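Local atomic coordinates of peptidase M42 (Thaumarchaeota archaeon SCGC AB-539-E09, PDB entry 5DS0), a protein that probably removes amino-terminal residues from peptides as a TET aminopeptidase of family M42, at a two-metal site, occupied by cobalt in this crystal, within a twelve-subunit assembly. Residues 21-26 against 211-216; 64-69 against 299-304; 100-103 against 108-111; 276-281 against 348-353; 286-291 against 336-341. All coordinates share one frame; numbering follows the deposited sequence.

The five contacts illustrate how chemistry follows place in a fold. Contacts 1 and 2 are buried near the centre of the chain, beside the paired cobalt ions, and touch each other through Thr211; contact 1 has one hydrogen bond between its segments, whereas in contact 2 Asp301 approaches His66 and Ala64 without bonding. Contact 3 lies in the separate closed barrel, where backbone hydrogen bonds and valine side chains join two neighbouring strands. Contacts 4 and 5, on the opposite side of the chain's centre from contact 3, are partly buried and rest on packing alone. Both use helix 333-349, and they meet where Ile280 packs on Leu290. Metal ligands and buried carboxylates thus mark the middle.

Contact 1: residues 21-26 against 211-216; sequences GFEREV and TVQEEV. With CO (cobalt (II) ion), chain U.
Glu23 OE1 is gripped by two backbone amides, one from each segment. Gly21 N donates to Glu23 OE1 over 2.6 Å, and Gln213 N reaches the same Glu23 OE1 from the other segment at 3.1 Å, with a less straight N-H...O angle of 140°. The two donors come from opposite faces of the carboxylate, each well out of its plane, so the oxygen is held between them. The glutamate chain gets there by a bend: CG lies anti to its own carbonyl carbon, and the chain then turns at chi2 (98°). The other oxygen meets carbon, with Glu23 OE2 resting 3.3 Å from Val212 CG1 and the carboxylate carbon close against Val212 CB. Gln213 adds its CG, 3.7 Å from Gly21 N, while its amide plane runs nearly parallel to the carboxylate. An alanine at Glu23 is likely to leave the amides of Gly21 and Gln213 without their shared acceptor and to open a gap beside Val212. Two residues beyond Gln213, Glu215 binds a cobalt ion through both oxygens, OE2 at 2.2 Å from the metal, and Asp180 and His325 complete that site; the bond from Gln213 N to Glu23 probably helps to position the backbone leading to this ligand. Glu23 also occupies the N-cap position of helix 24-34, whereas the partner segment links strand 205-211 to helix 219-228, on which Gln213 packs through Arg219.

Contact 2: residues 64-69 against 299-304; sequences AGHTDE and GTDAGR. With CO (cobalt (II) ion), chain T.
Asp301 is the residue of 299-304 that meets Ala64 and His66, and the segment delivers it from a turn at the head of a short helix. Thr300 comes first: its OG1 accepts a weak capping bond from Ala302 N, while its carbonyl takes a firmer one, Gly303 N to Thr300 O at 2.9 Å. Asp301 follows, its CG anti to the carbonyl carbon (chi1 -73°), which directs the carboxylate at the strand. Asp301 OD2 lies 3.8 Å from His66 N and 3.9 Å from His66 CB, contact without a hydrogen bond, and stands near the plane of the imidazole at its edge. The methyl of Ala64 is close by, 4.3 Å from Asp301 OD2. That oxygen finds its real polar partner in Thr211 OG1, which hydrogen-bonds to it from the neighbouring strand 205-211. Further on, Arg304 N bonds to Asp301 O, carrying the chain into helix 302-305. His66, on strand 60-66, forms a His-X-Asp segment with Asp68: ND1 donates to Asp68 O at 3.0 Å, almost in the ring plane, and NE2 binds a cobalt ion at 2.1 Å. Asp180, Glu214 and Glu237 complete the site. Asp180 serves both cobalt ions, and such a pair of metals sharing an aspartate is the co-catalytic centre expected of M42 aminopeptidases.

Contact 3: residues 100-103 against 108-111; sequences RVVV and GMVH
Val103 and Val110 face each other as a hydrogen-bonded pair in an antiparallel beta hairpin, part of a six-stranded sheet closed into a barrel. Val103 N donates to Val110 O over 2.8 Å in an almost straight bond, and Val110 N returns the bond to Val103 O, also at 2.8 Å, lying in the plane of that carbonyl. Each of these oxygens has a second, weaker visitor: Val102 CA sends its hydrogen to Val110 O, and Met109 CA does likewise to Val103 O. Val102 and His111 form the next, non-hydrogen-bonded pair, their CA atoms 4.4 Å apart, and the strand directions differ by 152°, so the two run antiparallel with a clear twist. The side chains of Val103 and Val110 share one face of the sheet, with their CB atoms in apolar contact at 4.4 Å; those of Val102 and His111 occupy the other.

Around this core, strand 158-161 flanks the hairpin on the side of 100-105, with Val102 packing on Val160 and Val103 on Ile159, while Val74 of strand 71-77 also meets Val103. His111 meets the ring of Trp162 at a steep angle. At the start of the strand Arg100 NH2 reaches Ser163 and Pro164 of a neighbouring subunit, linking the barrel to the assembly. On the face of Val102 and His111, Val102 CG2, anti to the backbone N, lies over one face of the His111 ring and touches the selenomethionine at position 109, 3.7 Å from both Met109 CB and Met109 SE.

Contact 4: residues 276-281 against 348-353; sequences KEFVIN and KRLDLE
Phe278 aims the far end of its ring at Arg349 and Leu350, each meeting it differently. Its CG is anti to the backbone N (chi1 173°), which swings the ring off helix 273-285 toward the other segment. Leu350 comes obliquely, with CD2 3.5 Å from Phe278 CE2 and CG 3.9 Å from that same Phe278 CE2. Arg349 approaches at the edge instead: its CB lies near the ring plane, 3.9 Å from Phe278 CZ. Beyond CB the arginine chain is extended and leads away, its guanidinium turned 62° from the phenyl plane, and NH1 forms a salt bridge with Glu345 on its own helix. The contact is therefore one of carbon on carbon, with the charge carried elsewhere. A serine in place of Phe278 would probably leave Leu350 CD2 and Arg349 CB facing a gap. Leu350 is the centre of an inverse gamma turn, and Asp351 after it takes the N-cap of helix 352-356. Phe278 thus spans from helix 273-285 to the junction of helices 333-349 and 352-356, packing also on Leu346 and edge-to-face with Phe358 near the C-terminus.

Contact 5: residues 286-291 against 336-341; sequences AQIPLQ and TENAIR
Ile288 and Pro289 belong to the short connection between helix 273-285 and strand 291-295, and they lean on Asn338 and Arg341 of helix 333-349. The connection begins with a Schellman motif: Gln287, with a positive phi of 56°, is the residue at which the chain leaves its helix, and Ile288 then turns its side chain to the neighbouring helix. The two branches of Ile288 divide the work. CG2, anti to the backbone N, lies 3.8 Å from Asn338 O and 3.9 Å from Asn338 CB. The longer branch carries CD1 on to the next turn, where it rests 3.8 Å from Arg341 CB. Pro289 meets the amide end of Asn338 instead, crossing it at about a right angle, with CG and CD each 3.7 Å from Asn338 ND2. The closest CA atoms across the contact are those of Ile288 and Asn338.

Beyond these residues, Ile288 and Leu290 both reach Leu342 on the same helix, and Asn338 touches Pro260. Elsewhere on helix 333-349, Ala339 packs on Ile319 of strand 314-322, and Ile340 on helix 179-197.

No hydrogen bond joins the segments. The guanidinium of Arg341 leads away from Ile288 and sits near the carboxylate of Glu337, attracted by charge alone, while Glu337 also pairs with Arg194. Between these two segments the contact rests on Ile288 and Pro289 packed against Asn338 and the CB of Arg341, with no directional bond to fix it.

Contact 1: residues 21-26 against 211-216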
# COMPACT_ATOMS: atom_id res chain seq x y z
N GLY C 21 31.78 26.59 12.34
CA GLY C 21 31.70 28.03 12.06
C GLY C 21 31.94 28.95 13.25
O GLY C 21 32.13 30.16 13.08
N PHE C 22 31.91 28.38 14.45
CA PHE C 22 32.01 29.18 15.66
C PHE C 22 32.97 28.53 16.65
O PHE C 22 32.64 28.34 17.82
CB PHE C 22 30.64 29.31 16.32
CG PHE C 22 29.55 29.80 15.41
CD1 PHE C 22 28.92 28.94 14.52
CD2 PHE C 22 29.11 31.10 15.47
CE1 PHE C 22 27.91 29.38 13.69
CE2 PHE C 22 28.09 31.55 14.64
CZ PHE C 22 27.49 30.69 13.75
N GLU C 23 34.18 28.25 16.20
CA GLU C 23 35.12 27.45 16.99
C GLU C 23 36.13 28.28 17.77
O GLU C 23 37.10 27.73 18.26
CB GLU C 23 35.88 26.49 16.05
CG GLU C 23 34.95 25.64 15.18
CD GLU C 23 34.72 26.15 13.75
OE1 GLU C 23 34.11 25.48 12.85
OE2 GLU C 23 35.10 27.29 13.53
N ARG C 24 35.93 29.59 17.88
CA ARG C 24 36.98 30.46 18.40
C ARG C 24 37.31 30.21 19.87
O ARG C 24 38.48 30.18 20.24
CB ARG C 24 36.65 31.92 18.15
CG ARG C 24 36.66 32.27 16.66
CD ARG C 24 36.57 33.77 16.42
NE ARG C 24 36.97 34.13 15.06
CZ ARG C 24 37.04 35.39 14.61
NH1 ARG C 24 36.74 36.41 15.40
NH2 ARG C 24 37.42 35.62 13.35
N GLU C 25 36.29 29.99 20.70
CA GLU C 25 36.49 29.68 22.12
C GLU C 25 37.35 28.42 22.31
O GLU C 25 38.23 28.40 23.17
CB GLU C 25 35.15 29.50 22.83
CG GLU C 25 34.54 30.78 23.38
CD GLU C 25 33.34 30.55 24.30
OE1 GLU C 25 32.29 30.98 23.83
OE2 GLU C 25 33.37 29.97 25.45
N VAL C 26 37.11 27.39 21.50
CA VAL C 26 37.81 26.09 21.62
C VAL C 26 39.25 26.21 21.10
O VAL C 26 40.18 25.66 21.68
CB VAL C 26 36.99 24.90 21.00
CG1 VAL C 26 36.89 25.05 19.51
CG2 VAL C 26 37.66 23.55 21.28
N THR C 211 41.79 21.96 13.03
CA THR C 211 41.03 22.46 11.90
C THR C 211 39.61 22.84 12.28
O THR C 211 39.07 22.35 13.27
CB THR C 211 40.98 21.41 10.77
OG1 THR C 211 40.75 20.11 11.32
CG2 THR C 211 42.28 21.39 10.01
N VAL C 212 39.00 23.68 11.45
CA VAL C 212 37.61 24.10 11.64
C VAL C 212 36.72 23.59 10.52
O VAL C 212 37.20 23.19 9.46
CB VAL C 212 37.47 25.64 11.74
CG1 VAL C 212 38.20 26.15 12.98
CG2 VAL C 212 37.97 26.33 10.48
N GLN C 213 35.42 23.59 10.79
CA GLN C 213 34.41 23.29 9.78
C GLN C 213 34.56 21.95 9.04
O GLN C 213 34.23 21.87 7.86
CB GLN C 213 34.33 24.46 8.78
CG GLN C 213 33.83 25.74 9.42
CD GLN C 213 33.52 26.83 8.42
OE1 GLN C 213 32.82 26.63 7.43
NE2 GLN C 213 34.00 28.02 8.72
N GLU C 214 35.02 20.90 9.72
CA GLU C 214 35.01 19.55 9.14
C GLU C 214 33.59 19.05 8.96
O GLU C 214 33.26 18.49 7.93
CB GLU C 214 35.75 18.55 10.03
CG GLU C 214 36.05 17.18 9.41
CD GLU C 214 34.97 16.09 9.56
OE1 GLU C 214 34.17 16.06 10.54
OE2 GLU C 214 34.91 15.20 8.68
N GLU C 215 32.74 19.26 9.97
CA GLU C 215 31.43 18.61 10.01
C GLU C 215 30.47 19.14 8.93
O GLU C 215 29.43 18.52 8.69
CB GLU C 215 30.79 18.70 11.41
CG GLU C 215 31.58 18.06 12.53
CD GLU C 215 31.50 16.52 12.60
OE1 GLU C 215 31.16 15.90 11.59
OE2 GLU C 215 31.77 15.92 13.67
N VAL C 216 30.82 20.25 8.29
CA VAL C 216 29.99 20.85 7.23
C VAL C 216 30.62 20.79 5.83
O VAL C 216 30.09 21.40 4.91
CB VAL C 216 29.58 22.33 7.54
CG1 VAL C 216 28.73 22.42 8.78
CG2 VAL C 216 30.79 23.24 7.66
CO CO U . 32.00 13.94 12.73

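Contact 2: residues 64-69 against 299-304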
# COMPACT_ATOMS: atom_id res chain seq x y z
N ALA C 64 46.17 16.52 11.85
CA ALA C 64 44.97 17.33 11.91
C ALA C 64 43.87 16.66 12.70
O ALA C 64 43.63 15.47 12.53
CB ALA C 64 44.47 17.64 10.51
N GLY C 65 43.23 17.43 13.57
CA GLY C 65 42.00 16.99 14.26
C GLY C 65 41.05 18.16 14.36
O GLY C 65 41.44 19.23 14.80
N HIS C 66 39.81 17.99 13.91
CA HIS C 66 38.90 19.13 13.84
C HIS C 66 38.29 19.44 15.20
O HIS C 66 37.89 18.53 15.92
CB HIS C 66 37.83 18.95 12.75
CG HIS C 66 36.83 17.86 13.01
ND1 HIS C 66 35.67 18.07 13.71
CD2 HIS C 66 36.81 16.57 12.61
CE1 HIS C 66 34.97 16.95 13.75
NE2 HIS C 66 35.64 16.02 13.10
N THR C 67 38.23 20.72 15.54
CA THR C 67 37.70 21.15 16.82
C THR C 67 36.25 21.57 16.75
O THR C 67 35.65 21.87 17.78
CB THR C 67 38.49 22.31 17.38
OG1 THR C 67 38.55 23.35 16.39
CG2 THR C 67 39.88 21.88 17.75
N ASP C 68 35.69 21.67 15.55
CA ASP C 68 34.26 21.93 15.45
C ASP C 68 33.49 20.69 15.86
O ASP C 68 33.95 19.56 15.68
CB ASP C 68 33.83 22.45 14.07
CG ASP C 68 34.00 21.42 12.97
OD1 ASP C 68 35.06 20.77 12.90
OD2 ASP C 68 33.08 21.30 12.13
N GLU C 69 32.32 20.92 16.45
CA GLU C 69 31.41 19.86 16.85
C GLU C 69 30.09 20.05 16.13
O GLU C 69 29.72 21.15 15.73
CB GLU C 69 31.17 19.89 18.36
CG GLU C 69 30.61 21.23 18.86
CD GLU C 69 30.35 21.27 20.35
OE1 GLU C 69 29.65 20.35 20.86
OE2 GLU C 69 30.82 22.23 21.00
N GLY C 299 33.51 10.55 5.74
CA GLY C 299 34.77 11.14 5.29
C GLY C 299 35.52 11.84 6.41
O GLY C 299 35.02 11.94 7.53
N THR C 300 36.70 12.37 6.06
CA THR C 300 37.61 13.00 7.02
C THR C 300 38.31 14.20 6.41
O THR C 300 38.28 14.40 5.20
CB THR C 300 38.71 12.01 7.44
OG1 THR C 300 39.38 11.50 6.27
CG2 THR C 300 38.11 10.86 8.21
N ASP C 301 38.96 14.99 7.26
CA ASP C 301 39.83 16.07 6.79
C ASP C 301 40.79 15.56 5.69
O ASP C 301 41.17 16.33 4.79
CB ASP C 301 40.69 16.66 7.93
CG ASP C 301 39.90 17.53 8.92
OD1 ASP C 301 39.00 18.31 8.50
OD2 ASP C 301 40.24 17.42 10.14
N ALA C 302 41.19 14.29 5.78
CA ALA C 302 42.11 13.70 4.80
C ALA C 302 41.58 13.75 3.37
O ALA C 302 42.37 13.83 2.42
CB ALA C 302 42.41 12.26 5.17
N GLY C 303 40.26 13.72 3.23
CA GLY C 303 39.62 13.83 1.93
C GLY C 303 40.06 15.04 1.14
O GLY C 303 40.13 14.98 -0.09
N ARG C 304 40.38 16.13 1.85
CA ARG C 304 40.89 17.36 1.22
C ARG C 304 42.41 17.48 1.24
O ARG C 304 43.02 17.93 0.28
CB ARG C 304 40.29 18.60 1.89
CG ARG C 304 38.84 18.86 1.57
CD ARG C 304 38.55 19.01 0.09
NE ARG C 304 37.29 19.74 -0.05
CZ ARG C 304 36.07 19.19 0.05
NH1 ARG C 304 35.92 17.88 0.24
NH2 ARG C 304 34.99 19.98 -0.07
CO CO T . 34.91 14.11 12.66

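Contact 3: residues 100-103 against 108-111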
# COMPACT_ATOMS: atom_id res chain seq x y z
N ARG C 100 18.91 18.84 26.02
CA ARG C 100 19.26 20.18 26.46
C ARG C 100 20.28 20.77 25.52
O ARG C 100 21.24 20.11 25.13
CB ARG C 100 19.87 20.16 27.84
CG ARG C 100 18.96 19.65 28.94
CD ARG C 100 19.83 19.11 30.05
NE ARG C 100 19.12 18.75 31.27
CZ ARG C 100 18.94 19.56 32.32
NH1 ARG C 100 19.34 20.82 32.27
NH2 ARG C 100 18.33 19.11 33.42
N VAL C 101 20.08 22.03 25.19
CA VAL C 101 21.02 22.75 24.36
C VAL C 101 21.30 24.08 25.00
O VAL C 101 20.60 24.49 25.93
CB VAL C 101 20.47 22.99 22.94
CG1 VAL C 101 20.30 21.66 22.20
CG2 VAL C 101 19.15 23.76 22.96
N VAL C 102 22.31 24.75 24.50
CA VAL C 102 22.61 26.10 24.93
C VAL C 102 22.97 26.97 23.72
O VAL C 102 23.75 26.57 22.85
CB VAL C 102 23.70 26.12 26.04
CG1 VAL C 102 24.89 25.25 25.69
CG2 VAL C 102 24.18 27.53 26.30
N VAL C 103 22.38 28.16 23.70
CA VAL C 103 22.50 29.10 22.62
C VAL C 103 23.41 30.21 23.07
O VAL C 103 23.25 30.71 24.18
CB VAL C 103 21.14 29.74 22.32
CG1 VAL C 103 21.23 30.64 21.11
CG2 VAL C 103 20.08 28.69 22.11
N GLY C 108 25.00 36.42 26.36
CA GLY C 108 25.54 35.24 27.03
C GLY C 108 24.81 33.95 26.71
O GLY C 108 24.00 33.89 25.79
N MSE C 109 25.08 32.92 27.50
CA MSE C 109 24.51 31.59 27.28
C MSE C 109 23.07 31.54 27.68
O MSE C 109 22.70 31.95 28.76
CB MSE C 109 25.26 30.53 28.09
CG MSE C 109 26.73 30.39 27.71
SE MSE C 109 26.99 29.90 25.80
CE MSE C 109 28.94 30.15 25.70
N VAL C 110 22.24 31.01 26.80
CA VAL C 110 20.83 30.82 27.08
C VAL C 110 20.46 29.34 26.91
O VAL C 110 20.66 28.77 25.85
CB VAL C 110 19.97 31.64 26.11
CG1 VAL C 110 18.49 31.35 26.32
CG2 VAL C 110 20.28 33.12 26.26
N HIS C 111 19.90 28.75 27.96
CA HIS C 111 19.59 27.33 27.94
C HIS C 111 18.23 27.07 27.37
O HIS C 111 17.33 27.89 27.49
CB HIS C 111 19.68 26.76 29.35
CG HIS C 111 21.05 26.83 29.91
ND1 HIS C 111 22.02 25.90 29.61
CD2 HIS C 111 21.64 27.75 30.71
CE1 HIS C 111 23.14 26.22 30.22
NE2 HIS C 111 22.94 27.34 30.90

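Contact 4: residues 276-281 against 348-353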
# COMPACT_ATOMS: atom_id res chain seq x y z
N LYS C 276 50.26 3.20 4.67
CA LYS C 276 49.44 2.30 5.46
C LYS C 276 50.29 1.18 6.05
O LYS C 276 50.20 0.90 7.25
CB LYS C 276 48.30 1.70 4.63
CG LYS C 276 47.37 0.78 5.42
CD LYS C 276 46.44 -0.01 4.52
CE LYS C 276 47.11 -1.26 3.96
NZ LYS C 276 46.16 -1.99 3.06
N GLU C 277 51.10 0.55 5.21
CA GLU C 277 51.94 -0.56 5.65
C GLU C 277 52.93 -0.07 6.71
O GLU C 277 53.22 -0.78 7.68
CB GLU C 277 52.67 -1.22 4.46
CG GLU C 277 51.77 -1.87 3.42
CD GLU C 277 50.73 -2.87 3.99
OE1 GLU C 277 50.96 -3.48 5.08
OE2 GLU C 277 49.66 -3.05 3.34
N PHE C 278 53.44 1.14 6.52
CA PHE C 278 54.37 1.75 7.44
C PHE C 278 53.78 1.87 8.84
O PHE C 278 54.39 1.46 9.82
CB PHE C 278 54.77 3.12 6.90
CG PHE C 278 55.61 3.95 7.83
CD1 PHE C 278 56.98 3.72 7.96
CD2 PHE C 278 55.04 4.98 8.57
CE1 PHE C 278 57.76 4.49 8.80
CE2 PHE C 278 55.82 5.76 9.42
CZ PHE C 278 57.18 5.51 9.54
N VAL C 279 52.57 2.40 8.92
CA VAL C 279 51.90 2.54 10.21
C VAL C 279 51.64 1.18 10.87
O VAL C 279 51.88 1.01 12.06
CB VAL C 279 50.57 3.31 10.06
CG1 VAL C 279 49.84 3.38 11.39
CG2 VAL C 279 50.83 4.71 9.53
N ILE C 280 51.17 0.22 10.10
CA ILE C 280 50.91 -1.11 10.63
C ILE C 280 52.18 -1.70 11.25
O ILE C 280 52.11 -2.30 12.34
CB ILE C 280 50.35 -2.06 9.55
CG1 ILE C 280 48.90 -1.68 9.23
CG2 ILE C 280 50.38 -3.51 10.01
CD1 ILE C 280 48.37 -2.27 7.94
N ASN C 281 53.32 -1.51 10.59
CA ASN C 281 54.59 -2.07 11.07
C ASN C 281 55.13 -1.31 12.26
O ASN C 281 55.59 -1.93 13.22
CB ASN C 281 55.64 -2.09 9.97
CG ASN C 281 55.25 -3.02 8.83
OD1 ASN C 281 54.43 -3.94 8.99
ND2 ASN C 281 55.83 -2.78 7.66
N LYS C 348 58.84 10.03 14.85
CA LYS C 348 60.25 9.70 15.03
C LYS C 348 60.88 9.13 13.77
O LYS C 348 62.01 9.47 13.44
CB LYS C 348 60.43 8.70 16.17
CG LYS C 348 60.48 9.35 17.55
CD LYS C 348 60.42 8.38 18.73
CE LYS C 348 61.69 7.57 18.86
NZ LYS C 348 61.42 6.35 19.66
N ARG C 349 60.12 8.30 13.03
CA ARG C 349 60.66 7.56 11.89
C ARG C 349 60.35 8.14 10.51
O ARG C 349 60.80 7.60 9.49
CB ARG C 349 60.14 6.13 11.94
CG ARG C 349 60.70 5.30 13.09
CD ARG C 349 59.90 4.01 13.26
NE ARG C 349 60.36 3.20 14.38
CZ ARG C 349 60.18 3.50 15.67
NH1 ARG C 349 59.54 4.61 16.04
NH2 ARG C 349 60.66 2.68 16.59
N LEU C 350 59.60 9.23 10.46
CA LEU C 350 59.22 9.82 9.16
C LEU C 350 60.28 10.81 8.66
O LEU C 350 60.07 12.02 8.69
CB LEU C 350 57.84 10.49 9.24
CG LEU C 350 56.62 9.57 9.26
CD1 LEU C 350 55.38 10.35 9.64
CD2 LEU C 350 56.41 8.88 7.92
N ASP C 351 61.42 10.28 8.22
CA ASP C 351 62.48 11.11 7.64
C ASP C 351 62.21 11.33 6.15
O ASP C 351 61.30 10.72 5.60
CB ASP C 351 63.88 10.50 7.88
CG ASP C 351 64.00 9.06 7.38
OD1 ASP C 351 63.12 8.61 6.62
OD2 ASP C 351 64.97 8.38 7.75
N LEU C 352 62.99 12.19 5.52
CA LEU C 352 62.79 12.52 4.11
C LEU C 352 62.82 11.30 3.20
O LEU C 352 62.02 11.19 2.28
CB LEU C 352 63.83 13.54 3.64
CG LEU C 352 63.58 14.17 2.25
CD1 LEU C 352 62.38 15.11 2.24
CD2 LEU C 352 64.83 14.91 1.76
N GLU C 353 63.73 10.37 3.46
CA GLU C 353 63.89 9.20 2.60
C GLU C 353 62.67 8.27 2.65
O GLU C 353 62.17 7.83 1.61
CB GLU C 353 65.17 8.45 2.98
CG GLU C 353 65.38 7.14 2.22
CD GLU C 353 66.60 6.37 2.68
OE1 GLU C 353 67.24 6.78 3.68
OE2 GLU C 353 66.93 5.35 2.04

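Contact 5: residues 286-291 against 336-341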
# COMPACT_ATOMS: atom_id res chain seq x y z
N ALA C 286 56.29 -1.41 17.89
CA ALA C 286 56.12 -0.73 19.18
C ALA C 286 55.12 -1.43 20.12
O ALA C 286 54.87 -0.94 21.21
CB ALA C 286 55.69 0.70 18.95
N GLN C 287 54.58 -2.56 19.68
CA GLN C 287 53.60 -3.33 20.43
C GLN C 287 52.36 -2.53 20.84
O GLN C 287 51.79 -2.74 21.91
CB GLN C 287 54.24 -3.96 21.65
CG GLN C 287 55.25 -5.02 21.28
CD GLN C 287 55.67 -5.86 22.49
OE1 GLN C 287 55.61 -5.41 23.64
NE2 GLN C 287 56.04 -7.10 22.22
N ILE C 288 51.91 -1.66 19.96
CA ILE C 288 50.70 -0.89 20.17
C ILE C 288 49.57 -1.55 19.42
O ILE C 288 49.64 -1.70 18.20
CB ILE C 288 50.88 0.55 19.67
CG1 ILE C 288 51.95 1.25 20.52
CG2 ILE C 288 49.58 1.31 19.74
CD1 ILE C 288 52.48 2.54 19.93
N PRO C 289 48.51 -1.97 20.14
CA PRO C 289 47.39 -2.62 19.45
C PRO C 289 46.74 -1.67 18.43
O PRO C 289 46.61 -0.47 18.70
CB PRO C 289 46.42 -2.93 20.59
CG PRO C 289 46.72 -1.92 21.64
CD PRO C 289 48.20 -1.67 21.55
N LEU C 290 46.38 -2.21 17.27
CA LEU C 290 45.90 -1.38 16.18
C LEU C 290 44.80 -2.11 15.42
O LEU C 290 45.01 -3.22 14.95
CB LEU C 290 47.07 -1.08 15.25
CG LEU C 290 46.76 -0.13 14.11
CD1 LEU C 290 46.52 1.28 14.62
CD2 LEU C 290 47.90 -0.13 13.10
N GLN C 291 43.63 -1.49 15.30
CA GLN C 291 42.48 -2.16 14.67
C GLN C 291 42.28 -1.68 13.24
O GLN C 291 42.10 -0.50 13.00
CB GLN C 291 41.20 -1.89 15.46
CG GLN C 291 41.29 -2.17 16.95
CD GLN C 291 39.96 -1.99 17.65
OE1 GLN C 291 39.03 -2.76 17.43
NE2 GLN C 291 39.84 -0.95 18.46
N THR C 336 43.17 6.21 23.69
CA THR C 336 43.69 7.56 23.49
C THR C 336 45.19 7.62 23.76
O THR C 336 45.96 8.14 22.96
CB THR C 336 42.96 8.55 24.42
OG1 THR C 336 41.57 8.45 24.20
CG2 THR C 336 43.40 9.99 24.17
N GLU C 337 45.59 7.08 24.90
CA GLU C 337 46.99 7.04 25.26
C GLU C 337 47.81 6.34 24.16
O GLU C 337 48.88 6.82 23.77
CB GLU C 337 47.16 6.33 26.61
CG GLU C 337 48.60 6.15 27.07
CD GLU C 337 49.39 7.46 27.13
OE1 GLU C 337 48.75 8.55 27.24
OE2 GLU C 337 50.64 7.40 27.11
N ASN C 338 47.32 5.21 23.70
CA ASN C 338 48.00 4.45 22.67
C ASN C 338 48.07 5.19 21.35
O ASN C 338 49.02 5.02 20.59
CB ASN C 338 47.35 3.08 22.47
CG ASN C 338 47.85 2.05 23.45
OD1 ASN C 338 49.00 2.10 23.89
ND2 ASN C 338 47.01 1.09 23.77
N ALA C 339 47.05 5.98 21.04
CA ALA C 339 47.09 6.79 19.83
C ALA C 339 48.19 7.82 19.94
O ALA C 339 48.90 8.08 18.98
CB ALA C 339 45.75 7.47 19.61
N ILE C 340 48.35 8.40 21.13
CA ILE C 340 49.42 9.35 21.36
C ILE C 340 50.78 8.66 21.19
O ILE C 340 51.65 9.16 20.48
CB ILE C 340 49.34 10.01 22.75
CG1 ILE C 340 48.12 10.91 22.84
CG2 ILE C 340 50.60 10.83 22.98
CD1 ILE C 340 47.79 11.31 24.26
N ARG C 341 50.95 7.51 21.83
CA ARG C 341 52.19 6.73 21.68
C ARG C 341 52.48 6.46 20.21
O ARG C 341 53.59 6.66 19.74
CB ARG C 341 52.10 5.41 22.43
CG ARG C 341 52.24 5.52 23.92
CD ARG C 341 52.19 4.15 24.57
NE ARG C 341 51.66 4.19 25.94
CZ ARG C 341 52.39 4.14 27.07
NH1 ARG C 341 51.78 4.15 28.26
NH2 ARG C 341 53.73 4.14 27.03